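Local coordinates for protein D-psicose 3-epimerase (Agrobacterium tumefaciens, PDB 2HK0) that catalyses the C3 epimerisation of non-phosphorylated ketohexoses, interconverting D-fructose and D-psicose, in a TIM-barrel active site where a metal plays a pivotal role, at residues His23-Ser28 with Leu48-Ile53; Met201-His206 with His227-Glu232; Asp212-Ala217 with Arg242-Glu247; Ser233-Pro238 with Ile262-Val267. All blocks are in the same frame, centred on the assembly; numbering follows the deposited sequence.

Overall arrangement
The four contacts follow the eight-stranded TIM barrel from strand to surface. Interactions 1 and 2 each join neighbouring parallel strands (22-26 with 52-56, and 198-203 with 225-230) and are buried. Interaction 4, also buried, joins the loop after strand 225-230 to the end of strand 260-263 and its following loop; it touches interaction 1 through G24, Y26 and M263, and interaction 2 through T230. Interaction 3 lies farthest out, its centre about 19 Å from that of the chain, between two helix starts; interactions 3 and 4 both touch a second subunit. Its E247 binds a backbone N-H and a water, whereas interaction 2 gathers histidines and a carboxylate, interaction 4 pairs arginine with glutamate, and interaction 1 mixes backbone bonds with an isoleucine-phenylalanine contact.

Interaction 1. Residues His23-Ser28 with Leu48-Ile53; sequences HGIYYS and LGFDII
H23 and D51 meet where the two strands of the first beta-alpha-beta unit of the TIM barrel lie side by side, strand 22-26 leading through helix 39-47 to the parallel strand 52-56. The polar contacts centre on the H23 backbone. Its N-H points almost straight at D51 OD2, N to OD2 2.9 Å, on the carboxylate's anti lone pair; with chi1 at -55°, D51 CG sits beside its own backbone N and the acid turns back toward the neighbouring strand. The H23 carbonyl oxygen is gripped twice: D51 N comes at 2.9 Å to H23 O, nearly in line with the carbonyl, and I52 N at 3.0 Å to H23 O, tilted 31° from the carbonyl plane, though both N-H groups point somewhat off the oxygen. Farther along, I25 N to I52 O is a weak bond at 3.4 Å. The other carboxylate oxygen, D51 OD1, forms a salt bridge with R304 of the last helix, 289-307.

The apolar contacts involve F50, I25, Y27 and I53. Y27 CB lies 3.9 Å from I53 CD1. G24 C is 3.6 Å from F50 CD1, and the lack of a side chain on G24 lets I52 O stand 3.0 Å from G24 CA. I25 CG2 sits almost exactly over the ring centre, 3.8 Å from the F50 centroid and 3° off the normal, a CH-pi contact.

Interaction 2. Residues Met201-His206 with His227-Glu232; sequences MLDTFH and HFHTGE
The imidazole of H229 meets D203 OD2 near its plane at the edge, the D203 carboxylate turned 76° against the ring and its OD2 packed 3.3 Å from H229 CB. The H227 ring is also met at its edge: the selenium of selenomethionine M201 lies in its plane, M201 SE 3.9 Å from H227 CD2, the extended M201 chain running beside H227 and pointing the same way. The M201 methyl is modelled too tightly over one face of H229, and its exact place is doubtful. On the other face of the sheet L202 CB touches F228 CD1 at 4.0 Å; beyond it, the T204 side chain crosses that of F228 at about a right angle, its CG2 near CZ.

Strands 198-203 and 225-230 run parallel here, neighbours in the TIM barrel, with H229 N bonded to L202 O at 2.9 Å. D203 is the N-cap of helix 204-210, its OD1 accepting from F205 N at 2.9 Å. In T204, chi1 of 56° sets OG1 between the backbone N and carbonyl carbon, from where it donates to a lone pair of G231 O at 2.8 Å.

H227 NE2 and H229 NE2 each bond an oxygen of E54, while H229 ND1 makes a weak bond to E264 OE1. D203 and H229 lie near the C-terminal ends of their strands, H227 deeper in the barrel. D203 OD2 and E264 OE1, like charges close together beside H229, are consistent with a cation site in this metal-dependent enzyme, without proving one.

Interaction 3. Residues Asp212-Ala217 with Arg242-Glu247; sequences DSFGDA and RMPWHE
F214 packs its ring against M243 and P244. The pyrrolidine comes over one ring face, offset toward the rim, with P244 CD 4.1 Å from the F214 centroid and P244 CG 3.8 Å from F214 CD1. Selenomethionine M243 adds a Met-aromatic contact: its chain bends at chi2 and chi3 and brings SE to 3.6 Å from F214 CE2, placed obliquely to the ring. P244 is the centre of an inverse gamma turn, W245 N bonding M243 O, just before helix 245-254.

E247 reaches across from the first turn of that helix, its chain extended and CG anti to the backbone N. OE2 accepts from G215 N at 2.9 Å, met on the anti side and 22° out of the carboxylate plane. A water donates to E247 OE2 at 2.8 Å and accepts from F214 N. The contact thus sets the beginnings of two barrel helices, 214-221 and 245-254, against each other, and the acid meets an N-terminus whose partial positive charge would be expected to favour the ionised carboxylate. S213 is the N-cap of helix 214-221, its OG accepting from D216 N at 3.1 Å.

Other copies of the protein approach closely: F214 packs on R242 of the second subunit, where R236 also forms a salt bridge with D212, and H246 NE2 bonds D212 OD1 of a third subunit.

Interaction 4. Residues Ser233-Pro238 with Ile262-Val267; sequences SNRRVP and IMEPFV
F266 N donates to R235 O at 3.1 Å, where the two segments pass with end-to-end directions 136° apart. P265 CA approaches the same R235 oxygen, and a water bridges N234 O and F266 O.

The R235 side chain, bent at chi2 and chi3, runs beside that of F266 and turns a guanidinium face to the ring atom CD2. F266 CD2 stands over the centre of that face, 3.9 Å from R235 CZ, with the two planes 77° apart, so the ring is turned steeply against the plate. At the plate's edge R235 NH1 reaches E264 OE1 at 3.3 Å, a salt bridge with a weak, bent hydrogen bond. R235 also forms a cation-pi contact with F205.

In the TIM barrel, the loop after strand 225-230 here meets the end of strand 260-263 and the loop that follows it, with E264 directly after the strand. Apolar contacts run along the rest: V237 CG1 lies 3.7 Å from P265 CB, and P238 CD 3.8 Å from M263 CB. V267 CG1 touches R236 CA at 3.7 Å, while R236 NE bonds N234 OD1 on a lone pair and N234 ND2 bonds E210 O of the second subunit.

Interaction 1. Residues His23-Ser28 with Leu48-Ile53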
# COMPACT_ATOMS: atom_id res chain seq x y z
N HIS A 23 -4.28 -24.88 0.58
CA HIS A 23 -3.02 -24.35 0.10
C HIS A 23 -2.10 -25.39 -0.52
O HIS A 23 -1.97 -26.51 -0.01
CB HIS A 23 -2.31 -23.62 1.23
CG HIS A 23 -3.00 -22.36 1.65
ND1 HIS A 23 -4.17 -22.37 2.37
CD2 HIS A 23 -2.73 -21.07 1.38
CE1 HIS A 23 -4.60 -21.13 2.52
NE2 HIS A 23 -3.74 -20.32 1.93
N GLY A 24 -1.49 -25.02 -1.64
CA GLY A 24 -0.58 -25.92 -2.32
C GLY A 24 0.62 -25.19 -2.89
O GLY A 24 0.77 -23.98 -2.73
N ILE A 25 1.49 -25.94 -3.55
CA ILE A 25 2.67 -25.37 -4.17
C ILE A 25 2.98 -26.16 -5.45
O ILE A 25 2.73 -27.37 -5.50
CB ILE A 25 3.88 -25.46 -3.22
CG1 ILE A 25 5.14 -24.88 -3.90
CG2 ILE A 25 4.11 -26.91 -2.81
CD1 ILE A 25 6.25 -24.48 -2.93
N TYR A 26 3.49 -25.48 -6.47
CA TYR A 26 3.86 -26.11 -7.72
C TYR A 26 5.25 -26.74 -7.47
O TYR A 26 6.20 -26.03 -7.17
CB TYR A 26 3.95 -25.05 -8.82
CG TYR A 26 4.13 -25.59 -10.21
CD1 TYR A 26 3.33 -26.63 -10.68
CD2 TYR A 26 5.04 -25.00 -11.09
CE1 TYR A 26 3.42 -27.07 -12.00
CE2 TYR A 26 5.13 -25.43 -12.42
CZ TYR A 26 4.32 -26.47 -12.86
OH TYR A 26 4.38 -26.88 -14.18
N TYR A 27 5.37 -28.07 -7.59
CA TYR A 27 6.63 -28.76 -7.28
C TYR A 27 7.88 -28.30 -8.05
O TYR A 27 9.00 -28.45 -7.56
CB TYR A 27 6.47 -30.28 -7.41
CG TYR A 27 6.72 -30.78 -8.80
CD1 TYR A 27 5.79 -30.53 -9.82
CD2 TYR A 27 7.92 -31.41 -9.14
CE1 TYR A 27 6.06 -30.88 -11.13
CE2 TYR A 27 8.20 -31.77 -10.46
CZ TYR A 27 7.26 -31.50 -11.45
OH TYR A 27 7.52 -31.84 -12.75
N SER A 28 7.70 -27.72 -9.24
CA SER A 28 8.85 -27.23 -10.03
C SER A 28 9.68 -26.15 -9.32
O SER A 28 10.75 -25.74 -9.79
CB SER A 28 8.38 -26.71 -11.38
OG SER A 28 8.03 -27.78 -12.23
N LEU A 48 5.78 -31.06 4.31
CA LEU A 48 5.97 -29.65 4.60
C LEU A 48 4.66 -29.01 5.08
O LEU A 48 4.63 -27.84 5.46
CB LEU A 48 6.51 -28.92 3.37
CG LEU A 48 7.91 -29.36 2.89
CD1 LEU A 48 8.23 -28.68 1.56
CD2 LEU A 48 8.96 -29.01 3.96
N GLY A 49 3.57 -29.76 5.05
CA GLY A 49 2.32 -29.20 5.54
C GLY A 49 1.28 -28.72 4.53
O GLY A 49 0.19 -28.31 4.92
N PHE A 50 1.61 -28.78 3.25
CA PHE A 50 0.65 -28.35 2.23
C PHE A 50 -0.53 -29.31 2.09
O PHE A 50 -0.39 -30.52 2.28
CB PHE A 50 1.36 -28.21 0.88
CG PHE A 50 2.34 -27.04 0.81
CD1 PHE A 50 1.91 -25.77 0.44
CD2 PHE A 50 3.69 -27.23 1.11
CE1 PHE A 50 2.80 -24.69 0.36
CE2 PHE A 50 4.60 -26.16 1.04
CZ PHE A 50 4.14 -24.88 0.66
N ASP A 51 -1.70 -28.77 1.75
CA ASP A 51 -2.90 -29.57 1.53
C ASP A 51 -2.85 -30.12 0.09
O ASP A 51 -3.44 -31.15 -0.21
CB ASP A 51 -4.15 -28.71 1.61
CG ASP A 51 -4.25 -27.92 2.92
OD1 ASP A 51 -4.22 -28.56 3.99
OD2 ASP A 51 -4.39 -26.67 2.87
N ILE A 52 -2.15 -29.41 -0.79
CA ILE A 52 -2.10 -29.76 -2.20
C ILE A 52 -0.72 -29.63 -2.84
O ILE A 52 0.10 -28.80 -2.43
CB ILE A 52 -3.04 -28.81 -3.00
CG1 ILE A 52 -4.50 -29.04 -2.58
CG2 ILE A 52 -2.84 -28.97 -4.51
CD1 ILE A 52 -5.40 -27.94 -3.07
N ILE A 53 -0.47 -30.46 -3.85
CA ILE A 53 0.76 -30.35 -4.63
C ILE A 53 0.24 -30.22 -6.06
O ILE A 53 -0.61 -31.00 -6.49
CB ILE A 53 1.70 -31.58 -4.51
CG1 ILE A 53 2.89 -31.40 -5.46
CG2 ILE A 53 0.96 -32.88 -4.84
CD1 ILE A 53 3.98 -32.50 -5.36
O HOH W 1 -4.68 -24.66 4.74

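Interaction 2. Residues Met201-His206 with His227-Glu232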
# COMPACT_ATOMS: atom_id res chain seq x y z
N MSE A 201 -9.35 -18.32 -13.80
CA MSE A 201 -8.20 -18.55 -12.92
C MSE A 201 -7.33 -17.30 -12.89
O MSE A 201 -6.96 -16.77 -13.95
CB MSE A 201 -7.40 -19.73 -13.43
CG MSE A 201 -6.13 -19.96 -12.70
SE MSE A 201 -5.22 -21.50 -13.43
CE MSE A 201 -3.48 -21.19 -12.61
N LEU A 202 -7.00 -16.82 -11.69
CA LEU A 202 -6.16 -15.63 -11.54
C LEU A 202 -4.83 -15.97 -10.88
O LEU A 202 -4.72 -16.93 -10.11
CB LEU A 202 -6.90 -14.56 -10.71
CG LEU A 202 -8.24 -14.10 -11.30
CD1 LEU A 202 -8.89 -13.05 -10.39
CD2 LEU A 202 -8.01 -13.55 -12.71
N ASP A 203 -3.83 -15.13 -11.14
CA ASP A 203 -2.47 -15.36 -10.64
C ASP A 203 -1.90 -13.99 -10.22
O ASP A 203 -1.84 -13.07 -11.03
CB ASP A 203 -1.68 -15.98 -11.80
CG ASP A 203 -0.25 -16.30 -11.44
OD1 ASP A 203 0.37 -15.53 -10.68
OD2 ASP A 203 0.26 -17.32 -11.96
N THR A 204 -1.47 -13.86 -8.96
CA THR A 204 -0.97 -12.58 -8.49
C THR A 204 0.16 -12.00 -9.33
O THR A 204 0.22 -10.79 -9.49
CB THR A 204 -0.53 -12.62 -7.01
OG1 THR A 204 0.44 -13.64 -6.80
CG2 THR A 204 -1.75 -12.86 -6.13
N PHE A 205 1.02 -12.84 -9.87
CA PHE A 205 2.11 -12.36 -10.71
C PHE A 205 1.58 -11.63 -11.95
O PHE A 205 2.10 -10.56 -12.33
CB PHE A 205 3.00 -13.54 -11.14
CG PHE A 205 4.05 -13.17 -12.19
CD1 PHE A 205 5.14 -12.35 -11.86
CD2 PHE A 205 3.95 -13.64 -13.49
CE1 PHE A 205 6.10 -12.00 -12.82
CE2 PHE A 205 4.92 -13.30 -14.47
CZ PHE A 205 5.99 -12.48 -14.13
N HIS A 206 0.54 -12.18 -12.56
CA HIS A 206 -0.03 -11.61 -13.77
C HIS A 206 -0.93 -10.43 -13.45
O HIS A 206 -0.94 -9.42 -14.16
CB HIS A 206 -0.81 -12.68 -14.55
CG HIS A 206 0.04 -13.85 -14.95
ND1 HIS A 206 1.11 -13.73 -15.82
CD2 HIS A 206 -0.00 -15.16 -14.60
CE1 HIS A 206 1.68 -14.91 -15.98
NE2 HIS A 206 1.03 -15.79 -15.26
N HIS A 227 -9.67 -21.30 -9.51
CA HIS A 227 -8.31 -21.65 -9.12
C HIS A 227 -7.52 -20.33 -8.94
O HIS A 227 -7.86 -19.32 -9.56
CB HIS A 227 -7.68 -22.52 -10.21
CG HIS A 227 -6.57 -23.41 -9.72
ND1 HIS A 227 -6.64 -24.11 -8.54
CD2 HIS A 227 -5.38 -23.73 -10.28
CE1 HIS A 227 -5.54 -24.83 -8.38
NE2 HIS A 227 -4.76 -24.61 -9.43
N PHE A 228 -6.49 -20.35 -8.10
CA PHE A 228 -5.73 -19.14 -7.80
C PHE A 228 -4.25 -19.44 -7.58
O PHE A 228 -3.89 -20.38 -6.86
CB PHE A 228 -6.32 -18.52 -6.51
CG PHE A 228 -5.91 -17.08 -6.25
CD1 PHE A 228 -6.32 -16.06 -7.10
CD2 PHE A 228 -5.19 -16.75 -5.10
CE1 PHE A 228 -6.04 -14.72 -6.80
CE2 PHE A 228 -4.89 -15.41 -4.79
CZ PHE A 228 -5.32 -14.39 -5.64
N HIS A 229 -3.39 -18.63 -8.20
CA HIS A 229 -1.94 -18.79 -8.07
C HIS A 229 -1.35 -17.59 -7.34
O HIS A 229 -1.79 -16.45 -7.55
CB HIS A 229 -1.29 -18.91 -9.46
CG HIS A 229 -1.29 -20.30 -10.01
ND1 HIS A 229 -0.63 -20.63 -11.18
CD2 HIS A 229 -1.81 -21.45 -9.53
CE1 HIS A 229 -0.73 -21.93 -11.38
NE2 HIS A 229 -1.45 -22.45 -10.39
N THR A 230 -0.33 -17.83 -6.52
CA THR A 230 0.30 -16.76 -5.77
C THR A 230 1.82 -16.70 -5.91
O THR A 230 2.48 -17.72 -6.16
CB THR A 230 0.00 -16.87 -4.28
OG1 THR A 230 0.36 -18.19 -3.85
CG2 THR A 230 -1.48 -16.61 -4.02
N GLY A 231 2.35 -15.50 -5.72
CA GLY A 231 3.78 -15.26 -5.80
C GLY A 231 3.97 -13.76 -5.72
O GLY A 231 3.02 -13.00 -5.94
N GLU A 232 5.18 -13.31 -5.38
CA GLU A 232 5.43 -11.88 -5.30
C GLU A 232 5.58 -11.40 -6.75
O GLU A 232 5.56 -12.21 -7.68
CB GLU A 232 6.68 -11.60 -4.47
CG GLU A 232 6.55 -11.96 -2.97
CD GLU A 232 5.52 -11.10 -2.21
OE1 GLU A 232 5.13 -10.03 -2.74
OE2 GLU A 232 5.11 -11.48 -1.07

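Interaction 3. Residues Asp212-Ala217 with Arg242-Glu247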
# COMPACT_ATOMS: atom_id res chain seq x y z
N ASP A 212 -6.13 -3.18 -12.63
CA ASP A 212 -6.29 -1.87 -12.02
C ASP A 212 -6.30 -2.04 -10.49
O ASP A 212 -5.73 -1.22 -9.76
CB ASP A 212 -7.61 -1.23 -12.49
CG ASP A 212 -7.89 0.10 -11.79
OD1 ASP A 212 -6.98 0.94 -11.71
OD2 ASP A 212 -9.04 0.30 -11.33
N SER A 213 -6.95 -3.10 -10.01
CA SER A 213 -7.05 -3.38 -8.58
C SER A 213 -7.14 -4.89 -8.30
O SER A 213 -7.95 -5.59 -8.92
CB SER A 213 -8.30 -2.69 -8.00
OG SER A 213 -8.66 -3.23 -6.74
N PHE A 214 -6.33 -5.39 -7.37
CA PHE A 214 -6.33 -6.82 -7.04
C PHE A 214 -7.69 -7.24 -6.46
O PHE A 214 -8.28 -8.24 -6.88
CB PHE A 214 -5.22 -7.16 -6.01
CG PHE A 214 -3.82 -7.06 -6.56
CD1 PHE A 214 -3.13 -5.85 -6.51
CD2 PHE A 214 -3.20 -8.17 -7.13
CE1 PHE A 214 -1.82 -5.76 -7.02
CE2 PHE A 214 -1.90 -8.08 -7.62
CZ PHE A 214 -1.21 -6.87 -7.57
N GLY A 215 -8.17 -6.46 -5.49
CA GLY A 215 -9.45 -6.76 -4.89
C GLY A 215 -10.57 -6.72 -5.92
O GLY A 215 -11.45 -7.60 -5.92
N ASP A 216 -10.56 -5.71 -6.78
CA ASP A 216 -11.59 -5.59 -7.80
C ASP A 216 -11.56 -6.74 -8.79
O ASP A 216 -12.61 -7.21 -9.21
CB ASP A 216 -11.47 -4.27 -8.57
CG ASP A 216 -12.08 -3.09 -7.82
OD1 ASP A 216 -12.70 -3.29 -6.75
OD2 ASP A 216 -11.95 -1.95 -8.32
N ALA A 217 -10.36 -7.19 -9.16
CA ALA A 217 -10.23 -8.28 -10.13
C ALA A 217 -10.80 -9.58 -9.53
O ALA A 217 -11.48 -10.36 -10.21
CB ALA A 217 -8.76 -8.46 -10.52
N ARG A 242 6.06 -7.10 -1.47
CA ARG A 242 5.06 -6.04 -1.33
C ARG A 242 3.65 -6.28 -1.87
O ARG A 242 2.84 -5.36 -1.91
CB ARG A 242 5.61 -4.76 -1.95
CG ARG A 242 5.89 -4.89 -3.44
CD ARG A 242 6.46 -3.61 -4.01
NE ARG A 242 7.17 -3.91 -5.24
CZ ARG A 242 6.59 -4.06 -6.43
NH1 ARG A 242 5.28 -3.91 -6.57
NH2 ARG A 242 7.34 -4.40 -7.48
N MSE A 243 3.35 -7.50 -2.30
CA MSE A 243 2.01 -7.82 -2.81
C MSE A 243 0.99 -7.40 -1.71
O MSE A 243 1.26 -7.55 -0.51
CB MSE A 243 1.95 -9.32 -3.06
CG MSE A 243 0.90 -9.82 -4.02
SE MSE A 243 1.07 -9.09 -5.82
CE MSE A 243 2.52 -10.11 -6.58
N PRO A 244 -0.17 -6.84 -2.09
CA PRO A 244 -1.14 -6.44 -1.05
C PRO A 244 -1.91 -7.66 -0.51
O PRO A 244 -3.12 -7.80 -0.71
CB PRO A 244 -2.06 -5.46 -1.77
CG PRO A 244 -1.45 -5.28 -3.15
CD PRO A 244 -0.66 -6.51 -3.43
N TRP A 245 -1.21 -8.53 0.19
CA TRP A 245 -1.79 -9.75 0.72
C TRP A 245 -3.07 -9.57 1.52
O TRP A 245 -4.01 -10.34 1.37
CB TRP A 245 -0.73 -10.51 1.52
CG TRP A 245 0.43 -10.94 0.64
CD1 TRP A 245 1.73 -10.52 0.73
CD2 TRP A 245 0.36 -11.81 -0.49
NE1 TRP A 245 2.48 -11.08 -0.28
CE2 TRP A 245 1.67 -11.87 -1.05
CE3 TRP A 245 -0.67 -12.54 -1.10
CZ2 TRP A 245 1.96 -12.64 -2.19
CZ3 TRP A 245 -0.38 -13.30 -2.22
CH2 TRP A 245 0.93 -13.34 -2.76
N HIS A 246 -3.12 -8.54 2.37
CA HIS A 246 -4.31 -8.30 3.17
C HIS A 246 -5.53 -8.00 2.29
O HIS A 246 -6.62 -8.53 2.51
CB HIS A 246 -4.04 -7.17 4.16
CG HIS A 246 -5.22 -6.85 5.03
ND1 HIS A 246 -6.03 -5.76 4.82
CD2 HIS A 246 -5.73 -7.48 6.12
CE1 HIS A 246 -6.99 -5.73 5.73
NE2 HIS A 246 -6.83 -6.77 6.53
N GLU A 247 -5.35 -7.16 1.28
CA GLU A 247 -6.43 -6.81 0.35
C GLU A 247 -6.89 -8.07 -0.41
O GLU A 247 -8.09 -8.29 -0.62
CB GLU A 247 -5.92 -5.77 -0.66
CG GLU A 247 -6.98 -5.31 -1.66
CD GLU A 247 -6.41 -4.42 -2.75
OE1 GLU A 247 -5.45 -3.68 -2.47
OE2 GLU A 247 -6.91 -4.45 -3.90
O HOH W 2 -5.23 -2.97 -5.58

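Interaction 4. Residues Ser233-Pro238 with Ile262-Val267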
# COMPACT_ATOMS: atom_id res chain seq x y z
N SER A 233 5.72 -10.09 -6.95
CA SER A 233 5.81 -9.54 -8.29
C SER A 233 6.95 -10.12 -9.10
O SER A 233 6.85 -10.21 -10.34
CB SER A 233 5.95 -8.01 -8.23
OG SER A 233 7.24 -7.64 -7.78
N ASN A 234 8.04 -10.48 -8.43
CA ASN A 234 9.19 -11.07 -9.11
C ASN A 234 9.27 -12.58 -8.86
O ASN A 234 10.33 -13.20 -9.06
CB ASN A 234 10.50 -10.37 -8.70
CG ASN A 234 10.71 -10.32 -7.19
OD1 ASN A 234 10.07 -11.06 -6.44
ND2 ASN A 234 11.63 -9.44 -6.74
N ARG A 235 8.15 -13.14 -8.41
CA ARG A 235 8.01 -14.59 -8.22
C ARG A 235 8.62 -15.28 -7.01
O ARG A 235 8.78 -16.49 -7.01
CB ARG A 235 8.48 -15.33 -9.47
CG ARG A 235 7.85 -14.81 -10.74
CD ARG A 235 6.61 -15.60 -11.06
NE ARG A 235 6.61 -15.95 -12.46
CZ ARG A 235 5.70 -16.71 -13.05
NH1 ARG A 235 4.69 -17.21 -12.35
NH2 ARG A 235 5.80 -16.94 -14.34
N ARG A 236 8.97 -14.51 -5.99
CA ARG A 236 9.48 -15.10 -4.76
C ARG A 236 8.24 -15.67 -4.04
O ARG A 236 7.11 -15.38 -4.44
CB ARG A 236 10.14 -14.05 -3.88
CG ARG A 236 11.50 -13.56 -4.40
CD ARG A 236 11.96 -12.38 -3.55
NE ARG A 236 11.10 -11.25 -3.82
CZ ARG A 236 10.97 -10.19 -3.04
NH1 ARG A 236 11.66 -10.11 -1.90
NH2 ARG A 236 10.16 -9.21 -3.40
N VAL A 237 8.46 -16.47 -3.01
CA VAL A 237 7.35 -17.05 -2.28
C VAL A 237 6.55 -15.96 -1.59
O VAL A 237 7.08 -14.91 -1.21
CB VAL A 237 7.83 -18.06 -1.22
CG1 VAL A 237 8.71 -19.13 -1.87
CG2 VAL A 237 8.59 -17.34 -0.13
N PRO A 238 5.24 -16.18 -1.44
CA PRO A 238 4.36 -15.21 -0.80
C PRO A 238 4.85 -14.81 0.59
O PRO A 238 5.24 -15.66 1.40
CB PRO A 238 3.03 -15.95 -0.75
CG PRO A 238 3.07 -16.79 -2.02
CD PRO A 238 4.49 -17.34 -1.96
N ILE A 262 -2.46 -21.94 -4.81
CA ILE A 262 -1.17 -22.58 -5.08
C ILE A 262 -0.08 -21.55 -5.24
O ILE A 262 -0.17 -20.67 -6.12
CB ILE A 262 -1.20 -23.38 -6.41
CG1 ILE A 262 -2.48 -24.22 -6.51
CG2 ILE A 262 0.08 -24.25 -6.52
CD1 ILE A 262 -2.64 -25.26 -5.41
N MSE A 263 0.96 -21.63 -4.42
CA MSE A 263 2.07 -20.69 -4.60
C MSE A 263 2.91 -21.27 -5.75
O MSE A 263 3.18 -22.47 -5.79
CB MSE A 263 2.90 -20.53 -3.33
CG MSE A 263 3.48 -21.80 -2.75
SE MSE A 263 4.42 -21.34 -1.09
CE MSE A 263 2.93 -20.84 0.04
N GLU A 264 3.30 -20.41 -6.68
CA GLU A 264 4.05 -20.82 -7.86
C GLU A 264 5.35 -20.02 -7.90
O GLU A 264 5.57 -19.21 -8.80
CB GLU A 264 3.18 -20.53 -9.08
CG GLU A 264 3.75 -20.94 -10.42
CD GLU A 264 2.80 -20.56 -11.56
OE1 GLU A 264 2.31 -19.41 -11.56
OE2 GLU A 264 2.55 -21.40 -12.45
N PRO A 265 6.24 -20.25 -6.93
CA PRO A 265 7.49 -19.49 -6.94
C PRO A 265 8.56 -20.03 -7.88
O PRO A 265 8.74 -21.23 -8.04
CB PRO A 265 7.91 -19.51 -5.47
CG PRO A 265 7.41 -20.86 -4.99
CD PRO A 265 6.12 -21.12 -5.74
N PHE A 266 9.28 -19.11 -8.51
CA PHE A 266 10.36 -19.45 -9.42
C PHE A 266 11.50 -18.51 -9.03
O PHE A 266 11.51 -17.33 -9.42
CB PHE A 266 9.93 -19.23 -10.87
CG PHE A 266 8.90 -20.23 -11.38
CD1 PHE A 266 9.26 -21.56 -11.63
CD2 PHE A 266 7.59 -19.83 -11.66
CE1 PHE A 266 8.32 -22.48 -12.15
CE2 PHE A 266 6.65 -20.72 -12.18
CZ PHE A 266 7.02 -22.06 -12.42
N VAL A 267 12.45 -19.02 -8.26
CA VAL A 267 13.56 -18.23 -7.78
C VAL A 267 14.96 -18.75 -8.16
O VAL A 267 15.97 -18.17 -7.76
CB VAL A 267 13.47 -18.10 -6.23
CG1 VAL A 267 12.13 -17.44 -5.81
CG2 VAL A 267 13.60 -19.47 -5.59
O HOH W 3 11.91 -14.93 -10.72